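Local coordinates for putative thioesterase yhdA (Lactococcus lactis subsp. lactis, PDB 3GEK), which probably hydrolyses acyl-CoA thioesters as a PaaI-family hotdog thioesterase, perhaps acting on 1,4-dihydroxy-2-naphthoyl-CoA, at residues S32-S37 with G45-G50; A54-T59 with S122-V127; I58-A63 with W109-T114; M62-I67 with Y72-Q77; N85-K88 with F92-A95. The protein carries 7 engineered substitutions. All blocks are in the same frame, centred on the assembly; numbering follows the deposited sequence.

Contact 1 (S32-S37 with G45-G50); sequences SKMILS and GFLNGG
Leu47 overlaps Leu36 and Met34 with a single methyl: its CD1 lies 3.7 Å from Leu36 CD2 and 4.0 Å from the CE methyl of Met34, a selenomethionine. The two leucine side chains meet at about a right angle, whereas Leu47 and Met34 run obliquely to each other. Met34 reaches across because its chain, extended through its first two torsions, bends at the third (chi3 75°) and turns CE toward Leu47. Leu47 holds CG anti to its backbone N (chi1 168°), which carries the branch toward Met34 and Leu36. His40 and Val93 also pack against both Met34 and Leu47. Just beyond Leu47 the central helix of the hotdog fold begins, with Asn48 as its N-cap. Asn48 OD1 accepts from Gly50 N at 3.0 Å, the donor standing well above the amide carbonyl plane, 57° out of it. Asn48 also packs on Ile58 of the second subunit, so this helix start belongs to the subunit interface. Between 32-37 and 45-50 themselves no hydrogen bond forms; the loop meets segment 32-37 through methyl groups, a purely apolar contact that sets no hydrogen-bond direction, while the cap supplies the polar fixing of the helix start.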
# COMPACT_ATOMS: atom_id res chain seq x y z
N SER A 32 21.57 -7.13 0.02
CA SER A 32 22.39 -5.92 0.01
C SER A 32 22.50 -5.33 1.41
O SER A 32 21.79 -5.72 2.33
CB SER A 32 21.82 -4.86 -0.94
OG SER A 32 20.60 -4.34 -0.46
N LYS A 33 23.42 -4.38 1.55
CA LYS A 33 23.58 -3.64 2.79
C LYS A 33 23.60 -2.16 2.44
O LYS A 33 23.96 -1.78 1.32
CB LYS A 33 24.88 -4.03 3.51
CG LYS A 33 24.95 -5.49 3.92
CD LYS A 33 26.11 -5.76 4.86
CE LYS A 33 26.25 -7.26 5.16
NZ LYS A 33 26.72 -8.02 3.96
N MSE A 34 23.20 -1.33 3.40
CA MSE A 34 23.37 0.10 3.27
C MSE A 34 24.12 0.63 4.49
O MSE A 34 23.63 0.53 5.62
CB MSE A 34 22.02 0.81 3.11
CG MSE A 34 22.14 2.33 3.02
SE MSE A 34 20.47 3.16 2.48
CE MSE A 34 19.49 2.97 4.17
N ILE A 35 25.28 1.19 4.25
CA ILE A 35 26.13 1.71 5.32
C ILE A 35 25.71 3.14 5.69
O ILE A 35 25.73 4.03 4.85
CB ILE A 35 27.62 1.70 4.92
CG1 ILE A 35 27.99 0.35 4.29
CG2 ILE A 35 28.50 2.04 6.13
CD1 ILE A 35 29.37 0.34 3.63
N LEU A 36 25.36 3.33 6.96
CA LEU A 36 24.75 4.58 7.42
C LEU A 36 25.75 5.63 7.89
O LEU A 36 26.75 5.32 8.53
CB LEU A 36 23.70 4.31 8.52
CG LEU A 36 22.63 3.25 8.19
CD1 LEU A 36 21.76 2.95 9.40
CD2 LEU A 36 21.78 3.68 7.02
N SER A 37 25.44 6.88 7.53
CA SER A 37 26.09 8.07 8.09
C SER A 37 24.99 9.09 8.40
O SER A 37 23.81 8.74 8.34
CB SER A 37 27.08 8.67 7.09
OG SER A 37 26.39 9.24 5.98
N GLY A 45 17.75 11.63 15.09
CA GLY A 45 18.94 10.77 15.10
C GLY A 45 18.72 9.33 14.65
O GLY A 45 19.64 8.51 14.72
N PHE A 46 17.51 9.03 14.20
CA PHE A 46 17.17 7.70 13.70
C PHE A 46 17.37 7.63 12.19
O PHE A 46 17.56 8.66 11.53
CB PHE A 46 15.73 7.32 14.06
CG PHE A 46 15.48 7.17 15.54
CD1 PHE A 46 15.95 6.05 16.23
CD2 PHE A 46 14.79 8.16 16.24
CE1 PHE A 46 15.73 5.92 17.60
CE2 PHE A 46 14.57 8.03 17.61
CZ PHE A 46 15.04 6.91 18.29
N LEU A 47 17.35 6.41 11.64
CA LEU A 47 17.38 6.23 10.20
C LEU A 47 16.11 6.80 9.58
O LEU A 47 14.99 6.44 9.96
CB LEU A 47 17.55 4.74 9.83
CG LEU A 47 17.33 4.32 8.36
CD1 LEU A 47 18.32 5.00 7.41
CD2 LEU A 47 17.39 2.80 8.19
N ASN A 48 16.30 7.72 8.64
CA ASN A 48 15.21 8.34 7.89
C ASN A 48 14.52 7.29 7.02
O ASN A 48 15.17 6.48 6.36
CB ASN A 48 15.79 9.47 7.05
CG ASN A 48 14.73 10.31 6.35
OD1 ASN A 48 13.56 9.96 6.29
ND2 ASN A 48 15.17 11.44 5.81
N GLY A 49 13.18 7.33 7.03
CA GLY A 49 12.37 6.37 6.28
C GLY A 49 12.51 6.55 4.79
O GLY A 49 12.42 5.59 4.02
N GLY A 50 12.74 7.80 4.37
CA GLY A 50 12.99 8.13 2.97
C GLY A 50 14.20 7.40 2.40
O GLY A 50 14.19 6.99 1.23

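Contact 2 (A54-T59 with S122-V127); sequences ALAEIT and SQITVV
Helix 54-59 passes over strand 122-127 with the axes 8.8 Å apart and their N-to-C directions 39° from each other, and the nearest CA pairs, Ala56 with Ile124 and Glu57 with Val126, show the helix advancing along the strand. This is the core of the hotdog fold, in which a long helix is wrapped by a curved antiparallel sheet. Ala56 presents its small side chain to the sheet: its CB sits 3.6 Å from Ile124 CG2 and 3.7 Å from Ile124 CD1, in the fork of the isoleucine. With CG1 of Ile124 anti to the carbonyl carbon (chi1 -57°), both branches end at the same methyl of Ala56. One step of the strand repeat further on, Val126 turns CG2 to the helix, 4.2 Å from Ala56 CB and 3.9 Å from Ala56 O. Glu57, next along the helix, is bonded through OE1 to His83 NE2 of the second subunit, while His83 of its own chain is held by Ser122 OG; the contact thus lies beside the dimer interface, where hotdog thioesterases generally form their active sites. Within the helix, Leu55 O accepts twice, from Thr59 N at 3.0 Å and from Thr59 OG1 at 2.7 Å, and the two donors come from opposite faces of its carbonyl plane.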
# COMPACT_ATOMS: atom_id res chain seq x y z
N ALA A 54 13.98 4.62 -0.51
CA ALA A 54 14.86 4.75 -1.66
C ALA A 54 15.73 3.50 -1.84
O ALA A 54 15.92 3.05 -2.97
CB ALA A 54 15.72 5.99 -1.52
N LEU A 55 16.24 2.95 -0.74
CA LEU A 55 17.02 1.72 -0.78
C LEU A 55 16.21 0.58 -1.40
O LEU A 55 16.73 -0.19 -2.22
CB LEU A 55 17.48 1.32 0.63
CG LEU A 55 18.06 -0.07 0.91
CD1 LEU A 55 19.34 -0.30 0.15
CD2 LEU A 55 18.30 -0.29 2.40
N ALA A 56 14.94 0.47 -1.01
CA ALA A 56 14.06 -0.59 -1.50
C ALA A 56 13.77 -0.45 -2.98
O ALA A 56 13.86 -1.43 -3.71
CB ALA A 56 12.77 -0.60 -0.73
N GLU A 57 13.42 0.76 -3.42
CA GLU A 57 13.10 1.01 -4.83
C GLU A 57 14.32 0.80 -5.72
O GLU A 57 14.21 0.24 -6.82
CB GLU A 57 12.46 2.40 -5.02
CG GLU A 57 11.84 2.60 -6.41
CD GLU A 57 10.92 3.81 -6.53
OE1 GLU A 57 10.17 4.10 -5.58
OE2 GLU A 57 10.92 4.46 -7.61
N ILE A 58 15.49 1.23 -5.24
CA ILE A 58 16.73 1.15 -6.01
C ILE A 58 17.26 -0.28 -6.14
O ILE A 58 17.66 -0.69 -7.24
CB ILE A 58 17.83 2.10 -5.44
CG1 ILE A 58 17.42 3.56 -5.68
CG2 ILE A 58 19.20 1.83 -6.09
CD1 ILE A 58 18.21 4.57 -4.87
N THR A 59 17.26 -1.04 -5.04
CA THR A 59 17.72 -2.44 -5.07
C THR A 59 16.76 -3.35 -5.84
O THR A 59 17.20 -4.28 -6.52
CB THR A 59 17.94 -3.01 -3.65
OG1 THR A 59 16.76 -2.83 -2.86
CG2 THR A 59 19.14 -2.33 -2.96
N SER A 122 11.81 -2.29 8.58
CA SER A 122 10.75 -1.92 7.64
C SER A 122 10.44 -3.07 6.69
O SER A 122 11.33 -3.76 6.21
CB SER A 122 11.16 -0.68 6.83
OG SER A 122 11.46 0.41 7.69
N GLN A 123 9.15 -3.28 6.44
CA GLN A 123 8.68 -4.23 5.44
C GLN A 123 8.17 -3.42 4.25
O GLN A 123 7.38 -2.49 4.42
CB GLN A 123 7.56 -5.09 6.03
CG GLN A 123 6.82 -5.96 5.02
CD GLN A 123 7.35 -7.39 4.94
OE1 GLN A 123 8.28 -7.76 5.66
NE2 GLN A 123 6.73 -8.19 4.09
N ILE A 124 8.63 -3.77 3.06
CA ILE A 124 8.37 -2.97 1.87
C ILE A 124 8.06 -3.86 0.68
O ILE A 124 8.74 -4.88 0.45
CB ILE A 124 9.58 -2.05 1.54
CG1 ILE A 124 9.92 -1.15 2.74
CG2 ILE A 124 9.33 -1.23 0.26
CD1 ILE A 124 10.99 -0.11 2.49
N THR A 125 7.02 -3.49 -0.06
CA THR A 125 6.69 -4.15 -1.33
C THR A 125 6.89 -3.16 -2.47
O THR A 125 6.42 -2.02 -2.40
CB THR A 125 5.24 -4.70 -1.34
OG1 THR A 125 5.10 -5.66 -0.29
CG2 THR A 125 4.93 -5.38 -2.66
N VAL A 126 7.61 -3.60 -3.50
CA VAL A 126 7.85 -2.77 -4.68
C VAL A 126 7.31 -3.46 -5.92
O VAL A 126 7.63 -4.63 -6.18
CB VAL A 126 9.37 -2.48 -4.88
CG1 VAL A 126 9.59 -1.66 -6.14
CG2 VAL A 126 9.96 -1.77 -3.67
N VAL A 127 6.50 -2.74 -6.69
CA VAL A 127 6.09 -3.19 -8.01
C VAL A 127 6.89 -2.41 -9.06
O VAL A 127 6.86 -1.18 -9.07
CB VAL A 127 4.57 -2.99 -8.25
CG1 VAL A 127 4.17 -3.53 -9.61
CG2 VAL A 127 3.75 -3.65 -7.14

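Contact 3 (I58-A63 with W109-T114)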
# COMPACT_ATOMS: atom_id res chain seq x y z
N ILE A 58 15.49 1.23 -5.24
CA ILE A 58 16.73 1.15 -6.01
C ILE A 58 17.26 -0.28 -6.14
O ILE A 58 17.66 -0.69 -7.24
CB ILE A 58 17.83 2.10 -5.44
CG1 ILE A 58 17.42 3.56 -5.68
CG2 ILE A 58 19.20 1.83 -6.09
CD1 ILE A 58 18.21 4.57 -4.87
N THR A 59 17.26 -1.04 -5.04
CA THR A 59 17.72 -2.44 -5.07
C THR A 59 16.76 -3.35 -5.84
O THR A 59 17.20 -4.28 -6.52
CB THR A 59 17.94 -3.01 -3.65
OG1 THR A 59 16.76 -2.83 -2.86
CG2 THR A 59 19.14 -2.33 -2.96
N ALA A 60 15.46 -3.09 -5.73
CA ALA A 60 14.45 -3.83 -6.49
C ALA A 60 14.67 -3.63 -7.99
O ALA A 60 14.64 -4.58 -8.76
CB ALA A 60 13.04 -3.41 -6.09
N GLY A 61 14.91 -2.37 -8.37
CA GLY A 61 15.22 -2.01 -9.76
C GLY A 61 16.49 -2.65 -10.27
O GLY A 61 16.54 -3.09 -11.42
N MSE A 62 17.51 -2.70 -9.44
CA MSE A 62 18.78 -3.33 -9.79
C MSE A 62 18.61 -4.84 -9.98
O MSE A 62 19.11 -5.41 -10.93
CB MSE A 62 19.84 -3.07 -8.71
CG MSE A 62 20.23 -1.61 -8.52
SE MSE A 62 21.49 -1.38 -7.04
CE MSE A 62 23.07 -2.11 -7.92
N ALA A 63 17.88 -5.46 -9.06
CA ALA A 63 17.57 -6.90 -9.11
C ALA A 63 16.76 -7.27 -10.34
O ALA A 63 17.09 -8.24 -11.03
CB ALA A 63 16.84 -7.32 -7.83
N TRP A 109 8.25 -7.36 -5.80
CA TRP A 109 9.26 -7.74 -4.81
C TRP A 109 8.76 -7.56 -3.39
O TRP A 109 8.15 -6.54 -3.06
CB TRP A 109 10.54 -6.91 -4.97
CG TRP A 109 11.34 -7.23 -6.17
CD1 TRP A 109 11.31 -6.60 -7.38
CD2 TRP A 109 12.32 -8.28 -6.29
NE1 TRP A 109 12.22 -7.18 -8.24
CE2 TRP A 109 12.84 -8.21 -7.60
CE3 TRP A 109 12.81 -9.26 -5.41
CZ2 TRP A 109 13.83 -9.10 -8.06
CZ3 TRP A 109 13.79 -10.13 -5.87
CH2 TRP A 109 14.29 -10.04 -7.19
N GLU A 110 9.02 -8.56 -2.56
CA GLU A 110 8.80 -8.45 -1.12
C GLU A 110 10.16 -8.21 -0.47
O GLU A 110 11.06 -9.06 -0.55
CB GLU A 110 8.17 -9.74 -0.60
CG GLU A 110 8.04 -9.84 0.91
CD GLU A 110 7.76 -11.27 1.35
OE1 GLU A 110 6.61 -11.73 1.17
OE2 GLU A 110 8.70 -11.93 1.85
N ILE A 111 10.31 -7.05 0.17
CA ILE A 111 11.60 -6.60 0.68
C ILE A 111 11.57 -6.35 2.19
O ILE A 111 10.76 -5.58 2.69
CB ILE A 111 12.09 -5.34 -0.08
CG1 ILE A 111 12.29 -5.66 -1.56
CG2 ILE A 111 13.39 -4.79 0.53
CD1 ILE A 111 12.22 -4.45 -2.50
N LYS A 112 12.47 -7.01 2.90
CA LYS A 112 12.61 -6.81 4.33
C LYS A 112 13.87 -6.00 4.64
O LYS A 112 14.96 -6.37 4.23
CB LYS A 112 12.60 -8.15 5.07
CG LYS A 112 11.28 -8.90 4.95
CD LYS A 112 11.22 -10.10 5.90
CE LYS A 112 10.08 -11.04 5.54
NZ LYS A 112 10.28 -11.68 4.19
N ILE A 113 13.69 -4.89 5.35
CA ILE A 113 14.81 -4.10 5.82
C ILE A 113 15.04 -4.40 7.29
O ILE A 113 14.15 -4.25 8.12
CB ILE A 113 14.63 -2.60 5.54
CG1 ILE A 113 14.59 -2.37 4.01
CG2 ILE A 113 15.75 -1.76 6.20
CD1 ILE A 113 14.01 -1.08 3.60
N THR A 114 16.26 -4.82 7.58
CA THR A 114 16.59 -5.44 8.85
C THR A 114 17.87 -4.79 9.39
O THR A 114 18.71 -4.34 8.61
CB THR A 114 16.74 -6.96 8.62
OG1 THR A 114 16.03 -7.69 9.62
CG2 THR A 114 18.19 -7.40 8.58
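The inner face of the sheet meets the buried side of the central helix here, with Trp109 lying against two alanines one helical turn apart. Ala60 CA stands 4.3 Å above one face of the indole, offset toward its rim, and Ala60 CB is 3.9 Å from Trp109 CD1. At the six-membered ring, Ala63 CB comes to 3.5 Å from Trp109 CZ2 and 3.8 Å from Trp109 CH2. The indole therefore spans both alanines, a placement to which its first torsion contributes by putting CG anti to the carbonyl carbon (chi1 -72°). Its NE1 is 3.6 Å from Ala60 O and instead bonds to Ser64 OG, so the ring's rotation is fixed by a polar tie as well as by packing. Phe30 adds an edge-to-face contact with the same ring. In this hotdog fold, strand segment 109-114 and helix segment 58-63 have N-to-C directions 134° apart. Two residues along the strand, Ile111 extends CD1 to Ala60 CB at 3.8 Å. The alternate residues, Glu110 and Lys112, belong to the sheet's outer side and form a salt bridge between Lys112 NZ and Glu110 OE2 (2.8 Å); there Glu110 OE1 also pairs with Lys112 NZ of the third subunit.

Contact 4 (M62-I67 with Y72-Q77). Engineered in segment 72-77: Phe75 (natural residue Leu).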
# COMPACT_ATOMS: atom_id res chain seq x y z
N MSE A 62 17.51 -2.70 -9.44
CA MSE A 62 18.78 -3.33 -9.79
C MSE A 62 18.61 -4.84 -9.98
O MSE A 62 19.11 -5.41 -10.93
CB MSE A 62 19.84 -3.07 -8.71
CG MSE A 62 20.23 -1.61 -8.52
SE MSE A 62 21.49 -1.38 -7.04
CE MSE A 62 23.07 -2.11 -7.92
N ALA A 63 17.88 -5.46 -9.06
CA ALA A 63 17.57 -6.90 -9.11
C ALA A 63 16.76 -7.27 -10.34
O ALA A 63 17.09 -8.24 -11.03
CB ALA A 63 16.84 -7.32 -7.83
N SER A 64 15.71 -6.50 -10.62
CA SER A 64 14.87 -6.71 -11.80
C SER A 64 15.67 -6.62 -13.10
O SER A 64 15.54 -7.49 -13.96
CB SER A 64 13.71 -5.72 -11.83
OG SER A 64 12.66 -6.10 -10.95
N ASN A 65 16.50 -5.59 -13.21
CA ASN A 65 17.37 -5.40 -14.38
C ASN A 65 18.36 -6.54 -14.59
O ASN A 65 18.58 -6.99 -15.72
CB ASN A 65 18.10 -4.06 -14.31
CG ASN A 65 17.19 -2.88 -14.63
OD1 ASN A 65 16.09 -3.05 -15.16
ND2 ASN A 65 17.66 -1.68 -14.32
N ALA A 66 18.95 -7.01 -13.49
CA ALA A 66 19.86 -8.16 -13.51
C ALA A 66 19.19 -9.45 -13.98
O ALA A 66 19.79 -10.22 -14.74
CB ALA A 66 20.49 -8.35 -12.15
N ILE A 67 17.96 -9.69 -13.54
CA ILE A 67 17.16 -10.85 -13.96
C ILE A 67 16.84 -10.80 -15.46
O ILE A 67 16.97 -11.81 -16.16
CB ILE A 67 15.84 -10.96 -13.14
CG1 ILE A 67 16.14 -11.31 -11.68
CG2 ILE A 67 14.89 -11.99 -13.76
CD1 ILE A 67 14.95 -11.16 -10.75
N TYR A 72 14.68 -6.34 -20.82
CA TYR A 72 13.87 -5.21 -20.38
C TYR A 72 14.60 -4.33 -19.37
O TYR A 72 15.63 -4.73 -18.81
CB TYR A 72 12.53 -5.70 -19.80
CG TYR A 72 12.65 -6.83 -18.79
CD1 TYR A 72 13.03 -6.58 -17.47
CD2 TYR A 72 12.38 -8.14 -19.17
CE1 TYR A 72 13.14 -7.62 -16.55
CE2 TYR A 72 12.48 -9.19 -18.25
CZ TYR A 72 12.86 -8.92 -16.95
OH TYR A 72 12.97 -9.95 -16.04
N PHE A 73 14.07 -3.12 -19.16
CA PHE A 73 14.50 -2.26 -18.06
C PHE A 73 13.34 -2.01 -17.10
O PHE A 73 12.19 -1.87 -17.51
CB PHE A 73 15.08 -0.94 -18.58
CG PHE A 73 16.53 -1.02 -18.95
CD1 PHE A 73 17.52 -0.63 -18.04
CD2 PHE A 73 16.93 -1.49 -20.20
CE1 PHE A 73 18.87 -0.70 -18.38
CE2 PHE A 73 18.28 -1.57 -20.55
CZ PHE A 73 19.25 -1.17 -19.63
N ALA A 74 13.66 -1.95 -15.81
CA ALA A 74 12.65 -1.86 -14.76
C ALA A 74 12.49 -0.45 -14.23
O ALA A 74 13.47 0.26 -13.99
CB ALA A 74 13.00 -2.81 -13.63
N PHE A 75 11.24 -0.05 -14.04
CA PHE A 75 10.89 1.29 -13.57
C PHE A 75 9.92 1.16 -12.40
O PHE A 75 8.92 0.45 -12.50
CB PHE A 75 10.26 2.08 -14.72
CG PHE A 75 9.96 3.53 -14.39
CD1 PHE A 75 10.92 4.52 -14.59
CD2 PHE A 75 8.69 3.90 -13.91
CE1 PHE A 75 10.63 5.86 -14.30
CE2 PHE A 75 8.40 5.24 -13.61
CZ PHE A 75 9.37 6.22 -13.81
N GLY A 76 10.22 1.85 -11.30
CA GLY A 76 9.34 1.85 -10.13
C GLY A 76 7.95 2.35 -10.46
O GLY A 76 7.77 3.47 -10.91
N GLN A 77 6.96 1.49 -10.24
CA GLN A 77 5.56 1.81 -10.49
C GLN A 77 4.81 2.04 -9.17
O GLN A 77 3.98 2.94 -9.06
CB GLN A 77 4.90 0.68 -11.30
CG GLN A 77 3.40 0.80 -11.49
CD GLN A 77 2.85 -0.28 -12.41
OE1 GLN A 77 3.24 -0.38 -13.57
NE2 GLN A 77 1.92 -1.08 -11.89
O HOH W 1 17.95 -5.58 -18.18
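The side chains of Asn65 and Phe73 cross at about a right angle, the amide and ring planes 68° apart, with Asn65 ND2 3.9 Å from Phe73 CD1. Nearby, the Tyr72 ring brings CE1 to 3.5 Å from Ser64 O, and its OH lies 3.6 Å from Ile67 CG2. The tyrosine arrives there by taking the sterically tight torsion in which CG sits between the backbone N and the carbonyl carbon (chi1 48°), folding the ring back toward the helix. The Asn65 carboxamide points OD1 at Ala74 N, a hydrogen bond of 2.7 Å with the donor lying in the carbonyl plane. The link matters because it ties helix 49-68 directly to the backbone of strand 73-83, two elements of the hotdog fold joined by a short connection; helix segment 62-67 and strand segment 73-77 run nearly antiparallel, with directions 159° apart. A water donates to Asn65 O at 2.9 Å; its second leg, to Tyr72 O, is too short to be sound and remains doubtful. Ser64 CB and Ala74 CB are pressed to 3.5 Å, tighter than ordinary carbon contact, while Ser64 OG has His107 ND1 and Asn128 ND2 as further partners. Phe73 itself also packs on Gln44 of the second subunit, which brings this outer edge of the fold to the interface.

Contact 5 (N85-K88 with F92-A95); sequences NPKK and FVNA. Engineered in segment 85-88: Pro86 (natural residue Ser).
Lys87 NZ is gripped by two oxygens, forming a salt bridge with Glu116 OE1 and a hydrogen bond to Glu90 O; with NZ held there, the lysine chain lies across the start of strand 92-102. On the way CE passes 3.9 Å from Phe92 O, while NZ stays 4.2 Å from that carbonyl, too far to be counted a bond. The aliphatic part does the touching: Lys87 CG and CE are each 4.0 Å from Val93 CG1, and the two side chains slide past one another in opposite directions. Lys87 sets CG anti to the backbone N (chi1 168°) and bends at its second torsion (chi2 59°), so that the chain curls over the valine methyl before running on to the carboxylate. Glu116 OE2 in turn accepts from Phe92 N, so one carboxylate holds both the loop lysine and the strand's first amide. In the fold, loop 85-88 follows strand 73-83, and Val93 is buried between it, Met34 of strand 28-35, Ile113 of strand 106-115 and Leu55 of helix 49-68.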
# COMPACT_ATOMS: atom_id res chain seq x y z
N ASN A 85 10.06 -0.81 13.34
CA ASN A 85 10.95 -0.55 14.47
C ASN A 85 11.94 0.57 14.15
O ASN A 85 12.42 0.66 13.01
CB ASN A 85 11.72 -1.82 14.84
CG ASN A 85 10.81 -2.90 15.41
OD1 ASN A 85 10.59 -3.94 14.78
ND2 ASN A 85 10.28 -2.67 16.61
N PRO A 86 12.25 1.41 15.14
CA PRO A 86 13.21 2.49 14.90
C PRO A 86 14.65 1.97 14.81
O PRO A 86 15.05 1.07 15.56
CB PRO A 86 13.04 3.39 16.12
CG PRO A 86 12.60 2.47 17.20
CD PRO A 86 11.75 1.43 16.53
N LYS A 87 15.40 2.55 13.88
CA LYS A 87 16.81 2.25 13.72
C LYS A 87 17.62 3.52 13.98
O LYS A 87 17.45 4.52 13.28
CB LYS A 87 17.08 1.70 12.31
CG LYS A 87 18.55 1.60 11.88
CD LYS A 87 19.39 0.72 12.79
CE LYS A 87 20.80 0.56 12.24
NZ LYS A 87 21.79 0.23 13.31
N LYS A 88 18.46 3.48 15.00
CA LYS A 88 19.41 4.55 15.25
C LYS A 88 20.35 4.65 14.05
O LYS A 88 20.83 3.63 13.55
CB LYS A 88 20.21 4.29 16.53
CG LYS A 88 20.88 5.53 17.09
CD LYS A 88 21.57 5.26 18.42
CE LYS A 88 21.97 6.55 19.11
NZ LYS A 88 23.22 7.15 18.55
N PHE A 92 24.87 -0.27 9.93
CA PHE A 92 24.28 -0.62 8.63
C PHE A 92 22.95 -1.36 8.77
O PHE A 92 22.65 -1.92 9.84
CB PHE A 92 25.26 -1.47 7.81
CG PHE A 92 25.49 -2.85 8.37
CD1 PHE A 92 26.48 -3.08 9.32
CD2 PHE A 92 24.71 -3.93 7.95
CE1 PHE A 92 26.69 -4.35 9.85
CE2 PHE A 92 24.92 -5.21 8.47
CZ PHE A 92 25.91 -5.42 9.42
N VAL A 93 22.18 -1.37 7.69
CA VAL A 93 20.99 -2.20 7.55
C VAL A 93 21.12 -3.15 6.36
O VAL A 93 21.86 -2.88 5.41
CB VAL A 93 19.69 -1.36 7.38
CG1 VAL A 93 19.37 -0.57 8.66
CG2 VAL A 93 19.78 -0.44 6.15
N ASN A 94 20.38 -4.26 6.41
CA ASN A 94 20.26 -5.18 5.29
C ASN A 94 18.96 -4.94 4.55
O ASN A 94 17.94 -4.65 5.16
CB ASN A 94 20.28 -6.63 5.78
CG ASN A 94 21.48 -6.94 6.62
OD1 ASN A 94 21.40 -7.01 7.84
ND2 ASN A 94 22.62 -7.12 5.96
N ALA A 95 19.01 -5.05 3.23
CA ALA A 95 17.80 -5.09 2.42
C ALA A 95 17.81 -6.40 1.65
O ALA A 95 18.74 -6.68 0.88
CB ALA A 95 17.73 -3.90 1.47

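How the contacts relate
Contacts 1 to 4 all use helix 49-68, at successive points from its N-cap to its C-terminal part. Contacts 2 and 3, with centres about 5 Å apart, share Ile58 and Thr59, and their strands pair through Ile111 N to Ile124 O at 2.7 Å. Contact 3 runs into contact 4, sharing Met62 and Ala63, and Trp109 NE1 meets Ser64 OG at 2.9 Å. At the other end, contacts 1 and 5 lie about 6 Å apart between centres and are joined by Met34 N to Val93 O at 2.9 Å; the centres of contacts 4 and 5 are about 24 Å apart. Contacts 1, 2 and 4 also touch the second subunit, along the interface expected to carry the substrate pocket.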